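Local atomic coordinates of 6-O-methylguanine DNA methyltransferase (Enterococcus faecalis, PDB entry 2B6C), a protein that is of unknown function but probably acts in the repair of alkylated DNA, as an AlkD-like enzyme. Residues L44-L56 with D77-E90. Sequence-based numbering, arbitrary orientation. Where two conformers were deposited one is given.
Sequences LLKESHTWPKEKL and DLALQNVQRFSLEE. With SO4 (sulfate ion), chain D.
Two interhelical turns of an all-helical, AlkD-like repeat fold lock together here: the link from helix 34-48 to helix 53-65, which includes a type I turn from Ser48 to Trp51, meets the link from helix 69-81 to helix 88-94. Arg85 is inserted into the first link. Bent at chi3 (60°), its chain brings Arg85 NH2 to Trp51 O at 2.7 Å, nearly in line with that C=O; NH1 adds a weaker bond to the same oxygen. His49 O lies over one face of the guanidinium and Leu56 CD2 over the opposite one, 3.6 Å from Arg85 NH1, while NE is bonded to a water.

Lys53 reaches the other way. After leaving with CG anti to the backbone N (chi1 -176°), the chain folds at each of its next three torsions, curling Lys53 NZ back to within 2.6 Å of Arg85 O, above that carbonyl's plane. The same ammonium, Lys53 NZ, makes a salt bridge to Glu90 OE1 at 2.9 Å, on the syn side of the carboxylate. On its anti side OE1 accepts from Ser87 N, the capping-box bond that ties this charge pair to the start of helix 88-94.

Nearer the helix ends, the Asn82 amide spends its two N-H groups in nearly straight bonds, one to Leu78 O and one from Asn82 ND2 to Ser48 OG (2.9 Å). His49 NE2 donates to Gln81 O, which sits at the ring edge. Next to these polar links Leu78 CD2 packs against Leu45 CD2 (3.6 Å) and, tightly, against Ser48 CB.

The axes of segments 44-48 and 77-81 approach to 9.6 Å and cross at -47°; Ile60 and Tyr63 of helix 53-65 also pack on Leu78, helix 104-120 backs Ala79 and Val83, and Gln84 of the second subunit packs against His49.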
loop_
_atom_site.group_PDB
_atom_site.type_symbol
_atom_site.label_atom_id
_atom_site.label_comp_id
_atom_site.label_asym_id
_atom_site.label_seq_id
_atom_site.Cartn_x
_atom_site.Cartn_y
_atom_site.Cartn_z
ATOM N N LEU B 44 8.169 -2.281 -13.667
ATOM C CA LEU B 44 8.670 -0.934 -13.476
ATOM C C LEU B 44 7.987 -0.273 -12.278
ATOM O O LEU B 44 8.643 0.424 -11.492
ATOM C CB LEU B 44 8.486 -0.081 -14.763
ATOM C CG LEU B 44 8.756 1.416 -14.619
ATOM C CD1 LEU B 44 10.237 1.679 -14.748
ATOM C CD2 LEU B 44 7.985 2.115 -15.703
ATOM N N LEU B 45 6.673 -0.475 -12.140
ATOM C CA LEU B 45 5.949 0.129 -11.034
ATOM C C LEU B 45 6.456 -0.452 -9.704
ATOM O O LEU B 45 6.587 0.273 -8.726
ATOM C CB LEU B 45 4.425 -0.024 -11.196
ATOM C CG LEU B 45 3.853 0.732 -12.418
ATOM C CD1 LEU B 45 2.357 0.453 -12.571
ATOM C CD2 LEU B 45 4.077 2.231 -12.348
ATOM N N LYS B 46 6.729 -1.753 -9.687
ATOM C CA LYS B 46 7.255 -2.414 -8.496
ATOM C C LYS B 46 8.604 -1.824 -8.065
ATOM O O LYS B 46 8.807 -1.528 -6.898
ATOM C CB LYS B 46 7.362 -3.927 -8.728
ATOM C CG LYS B 46 8.175 -4.698 -7.681
ATOM C CD LYS B 46 8.358 -6.179 -8.066
ATOM C CE LYS B 46 7.057 -6.953 -8.030
ATOM N NZ LYS B 46 7.274 -8.436 -7.988
ATOM N N GLU B 47 9.539 -1.657 -9.000
ATOM C CA GLU B 47 10.866 -1.172 -8.614
ATOM C C GLU B 47 10.871 0.323 -8.282
ATOM O O GLU B 47 11.749 0.784 -7.576
ATOM C CB GLU B 47 11.960 -1.569 -9.636
ATOM C CG GLU B 47 12.459 -0.474 -10.578
ATOM C CD GLU B 47 13.846 -0.760 -11.157
ATOM O OE1 GLU B 47 14.288 -1.931 -11.088
ATOM O OE2 GLU B 47 14.493 0.182 -11.680
ATOM N N SER B 48 9.866 1.052 -8.770
ATOM C CA SER B 48 9.774 2.491 -8.548
ATOM C C SER B 48 9.691 2.852 -7.054
ATOM O O SER B 48 10.199 3.881 -6.649
ATOM C CB SER B 48 8.591 3.079 -9.302
ATOM O OG SER B 48 7.373 2.773 -8.623
ATOM N N HIS B 49 9.049 2.005 -6.248
ATOM C CA HIS B 49 9.011 2.180 -4.765
ATOM C C HIS B 49 10.381 2.237 -4.117
ATOM O O HIS B 49 10.531 2.806 -3.019
ATOM C CB HIS B 49 8.230 1.046 -4.107
ATOM C CG HIS B 49 6.836 0.909 -4.626
ATOM N ND1 HIS B 49 6.442 -0.134 -5.437
ATOM C CD2 HIS B 49 5.745 1.686 -4.460
ATOM C CE1 HIS B 49 5.173 0.012 -5.759
ATOM N NE2 HIS B 49 4.727 1.112 -5.183
ATOM N N THR B 50 11.376 1.657 -4.795
ATOM C CA THR B 50 12.732 1.562 -4.241
ATOM C C THR B 50 13.626 2.751 -4.648
ATOM O O THR B 50 14.719 2.932 -4.109
ATOM C CB THR B 50 13.442 0.184 -4.608
ATOM O OG1 THR B 50 13.930 0.216 -5.951
ATOM C CG2 THR B 50 12.504 -1.018 -4.440
ATOM N N TRP B 51 13.179 3.538 -5.618
ATOM C CA TRP B 51 13.975 4.646 -6.131
ATOM C C TRP B 51 14.068 5.771 -5.115
ATOM O O TRP B 51 13.087 6.061 -4.427
ATOM C CB TRP B 51 13.426 5.224 -7.450
ATOM C CG TRP B 51 13.335 4.253 -8.601
ATOM C CD1 TRP B 51 14.056 3.075 -8.787
ATOM C CD2 TRP B 51 12.510 4.397 -9.757
ATOM N NE1 TRP B 51 13.671 2.471 -9.975
ATOM C CE2 TRP B 51 12.741 3.264 -10.591
ATOM C CE3 TRP B 51 11.563 5.349 -10.153
ATOM C CZ2 TRP B 51 12.056 3.074 -11.794
ATOM C CZ3 TRP B 51 10.902 5.163 -11.342
ATOM C CH2 TRP B 51 11.135 4.027 -12.143
ATOM N N PRO B 52 15.252 6.424 -5.044
ATOM C CA PRO B 52 15.358 7.668 -4.289
ATOM C C PRO B 52 14.306 8.631 -4.820
ATOM O O PRO B 52 13.905 8.545 -6.003
ATOM C CB PRO B 52 16.774 8.148 -4.588
ATOM C CG PRO B 52 17.545 6.827 -4.944
ATOM C CD PRO B 52 16.527 6.030 -5.690
ATOM N N LYS B 53 13.803 9.488 -3.940
ATOM C CA LYS B 53 12.774 10.454 -4.305
ATOM C C LYS B 53 13.141 11.235 -5.573
ATOM O O LYS B 53 12.300 11.431 -6.452
ATOM C CB LYS B 53 12.508 11.423 -3.139
ATOM C CG LYS B 53 11.350 12.445 -3.383
ATOM C CD LYS B 53 9.992 11.776 -3.753
ATOM C CE LYS B 53 9.417 10.876 -2.648
ATOM N NZ LYS B 53 9.123 11.657 -1.396
ATOM N N GLU B 54 14.385 11.691 -5.663
ATOM C CA GLU B 54 14.799 12.502 -6.813
ATOM C C GLU B 54 14.680 11.705 -8.117
ATOM O O GLU B 54 14.190 12.225 -9.125
ATOM C CB GLU B 54 16.226 13.034 -6.645
ATOM C CG GLU B 54 16.553 14.196 -7.614
ATOM C CD GLU B 54 18.016 14.689 -7.484
ATOM O OE1 GLU B 54 18.891 13.913 -7.013
ATOM O OE2 GLU B 54 18.308 15.858 -7.866
ATOM N N LYS B 55 15.114 10.447 -8.085
ATOM C CA LYS B 55 14.990 9.578 -9.243
ATOM C C LYS B 55 13.515 9.409 -9.626
ATOM O O LYS B 55 13.189 9.493 -10.811
ATOM C CB LYS B 55 15.693 8.223 -9.019
ATOM C CG LYS B 55 15.632 7.317 -10.254
ATOM C CD LYS B 55 16.398 6.011 -10.056
ATOM C CE LYS B 55 16.170 5.089 -11.247
ATOM N NZ LYS B 55 16.976 3.837 -11.101
ATOM N N LEU B 56 12.637 9.183 -8.627
ATOM C CA LEU B 56 11.206 8.999 -8.866
ATOM C C LEU B 56 10.589 10.207 -9.585
ATOM O O LEU B 56 9.866 10.038 -10.565
ATOM C CB LEU B 56 10.439 8.668 -7.570
ATOM C CG LEU B 56 8.898 8.491 -7.657
ATOM C CD1 LEU B 56 8.447 7.431 -8.702
ATOM C CD2 LEU B 56 8.310 8.211 -6.281
ATOM N N ASP B 77 0.701 6.549 -13.262
ATOM C CA ASP B 77 0.753 5.293 -12.484
ATOM C C ASP B 77 1.949 5.298 -11.523
ATOM O O ASP B 77 1.843 4.815 -10.417
ATOM C CB ASP B 77 0.822 4.040 -13.390
ATOM C CG ASP B 77 -0.536 3.606 -13.911
ATOM O OD1 ASP B 77 -1.594 4.089 -13.410
ATOM O OD2 ASP B 77 -0.548 2.772 -14.845
ATOM N N LEU B 78 3.081 5.846 -11.952
ATOM C CA LEU B 78 4.237 5.961 -11.056
ATOM C C LEU B 78 3.926 6.809 -9.816
ATOM O O LEU B 78 4.320 6.466 -8.685
ATOM C CB LEU B 78 5.470 6.535 -11.774
ATOM C CG LEU B 78 6.143 5.565 -12.743
ATOM C CD1 LEU B 78 7.114 6.320 -13.653
ATOM C CD2 LEU B 78 6.906 4.487 -11.974
ATOM N N ALA B 79 3.213 7.900 -10.047
ATOM C CA ALA B 79 2.789 8.788 -8.998
ATOM C C ALA B 79 1.735 8.110 -8.131
ATOM O O ALA B 79 1.831 8.103 -6.903
ATOM C CB ALA B 79 2.258 10.115 -9.606
ATOM N N LEU B 80 0.733 7.519 -8.767
ATOM C CA LEU B 80 -0.318 6.812 -8.040
ATOM C C LEU B 80 0.213 5.679 -7.139
ATOM O O LEU B 80 -0.213 5.526 -6.002
ATOM C CB LEU B 80 -1.305 6.214 -9.029
ATOM C CG LEU B 80 -2.552 7.016 -9.311
ATOM C CD1 LEU B 80 -3.070 6.538 -10.672
ATOM C CD2 LEU B 80 -3.546 6.705 -8.161
ATOM N N GLN B 81 1.121 4.871 -7.679
ATOM C CA GLN B 81 1.735 3.763 -6.928
ATOM C C GLN B 81 2.582 4.200 -5.733
ATOM O O GLN B 81 2.752 3.443 -4.789
ATOM C CB GLN B 81 2.598 2.894 -7.862
ATOM C CG GLN B 81 1.806 2.048 -8.866
ATOM C CD GLN B 81 0.497 1.456 -8.326
ATOM O OE1 GLN B 81 -0.595 2.010 -8.539
ATOM N NE2 GLN B 81 0.599 0.324 -7.647
ATOM N N ASN B 82 3.148 5.398 -5.804
ATOM C CA ASN B 82 4.025 5.916 -4.773
ATOM C C ASN B 82 3.364 7.043 -3.976
ATOM O O ASN B 82 4.047 7.845 -3.338
ATOM C CB ASN B 82 5.344 6.394 -5.404
ATOM C CG ASN B 82 6.156 5.239 -5.971
ATOM O OD1 ASN B 82 6.931 4.607 -5.249
ATOM N ND2 ASN B 82 5.975 4.947 -7.265
ATOM N N VAL B 83 2.034 7.080 -3.999
ATOM C CA VAL B 83 1.248 8.173 -3.420
ATOM C C VAL B 83 1.632 8.481 -1.947
ATOM O O VAL B 83 1.765 9.648 -1.573
ATOM C CB VAL B 83 -0.298 7.898 -3.600
ATOM C CG1 VAL B 83 -0.758 6.608 -2.860
ATOM C CG2 VAL B 83 -1.161 9.111 -3.267
ATOM N N GLN B 84 1.853 7.430 -1.156
ATOM C CA GLN B 84 2.265 7.526 0.241
ATOM C C GLN B 84 3.613 8.202 0.479
ATOM O O GLN B 84 3.833 8.741 1.562
ATOM C CB GLN B 84 2.289 6.146 0.887
ATOM C CG GLN B 84 0.932 5.574 1.025
ATOM C CD GLN B 84 0.907 4.389 1.956
ATOM O OE1 GLN B 84 1.216 3.258 1.563
ATOM N NE2 GLN B 84 0.513 4.638 3.199
ATOM N N ARG B 85 4.488 8.165 -0.525
ATOM C CA ARG B 85 5.834 8.727 -0.457
ATOM C C ARG B 85 5.907 10.256 -0.584
ATOM O O ARG B 85 6.937 10.859 -0.255
ATOM C CB ARG B 85 6.735 8.087 -1.532
ATOM C CG ARG B 85 6.933 6.564 -1.355
ATOM C CD ARG B 85 7.923 6.034 -2.411
ATOM N NE ARG B 85 9.210 6.702 -2.262
ATOM C CZ ARG B 85 10.227 6.651 -3.113
ATOM N NH1 ARG B 85 10.159 5.935 -4.233
ATOM N NH2 ARG B 85 11.328 7.330 -2.835
ATOM N N PHE B 86 4.823 10.889 -1.052
ATOM C CA PHE B 86 4.862 12.335 -1.258
ATOM C C PHE B 86 4.409 13.150 -0.056
ATOM O O PHE B 86 3.356 12.887 0.518
ATOM C CB PHE B 86 4.070 12.743 -2.500
ATOM C CG PHE B 86 4.475 12.004 -3.718
ATOM C CD1 PHE B 86 5.744 12.217 -4.278
ATOM C CD2 PHE B 86 3.617 11.089 -4.304
ATOM C CE1 PHE B 86 6.147 11.515 -5.389
ATOM C CE2 PHE B 86 4.028 10.362 -5.450
ATOM C CZ PHE B 86 5.281 10.596 -5.975
ATOM N N SER B 87 5.205 14.165 0.281
ATOM C CA SER B 87 4.814 15.184 1.245
ATOM C C SER B 87 3.825 16.153 0.602
ATOM O O SER B 87 3.621 16.115 -0.613
ATOM C CB SER B 87 6.044 15.962 1.673
ATOM O OG SER B 87 6.602 16.567 0.526
ATOM N N LEU B 88 3.219 17.016 1.419
ATOM C CA LEU B 88 2.342 18.057 0.916
ATOM C C LEU B 88 3.010 18.868 -0.179
ATOM O O LEU B 88 2.405 19.124 -1.200
ATOM C CB LEU B 88 1.876 18.996 2.039
ATOM C CG LEU B 88 1.031 20.235 1.641
ATOM C CD1 LEU B 88 -0.259 19.865 0.904
ATOM C CD2 LEU B 88 0.716 21.035 2.903
ATOM N N GLU B 89 4.253 19.279 0.052
ATOM C CA GLU B 89 4.966 20.153 -0.886
ATOM C C GLU B 89 5.190 19.490 -2.248
ATOM O O GLU B 89 5.099 20.165 -3.299
ATOM C CB GLU B 89 6.275 20.678 -0.263
ATOM C CG GLU B 89 6.718 19.956 1.047
ATOM C CD GLU B 89 5.829 20.235 2.266
ATOM O OE1 GLU B 89 5.546 19.284 3.031
ATOM O OE2 GLU B 89 5.415 21.411 2.465
ATOM N N GLU B 90 5.473 18.183 -2.238
ATOM C CA GLU B 90 5.623 17.402 -3.460
ATOM C C GLU B 90 4.308 17.235 -4.182
ATOM O O GLU B 90 4.280 17.252 -5.421
ATOM C CB GLU B 90 6.279 16.043 -3.180
ATOM C CG GLU B 90 7.725 16.178 -2.710
ATOM C CD GLU B 90 8.302 14.919 -2.080
ATOM O OE1 GLU B 90 7.567 14.087 -1.524
ATOM O OE2 GLU B 90 9.533 14.756 -2.100
HETATM S S SO4 D . 16.220 8.763 -0.708
HETATM O O1 SO4 D . 17.254 8.044 -1.466
HETATM O O2 SO4 D . 16.887 9.452 0.389
HETATM O O3 SO4 D . 15.290 7.738 -0.240
HETATM O O4 SO4 D . 15.509 9.808 -1.446
HETATM O O HOH W 1 9.807 8.564 0.049
#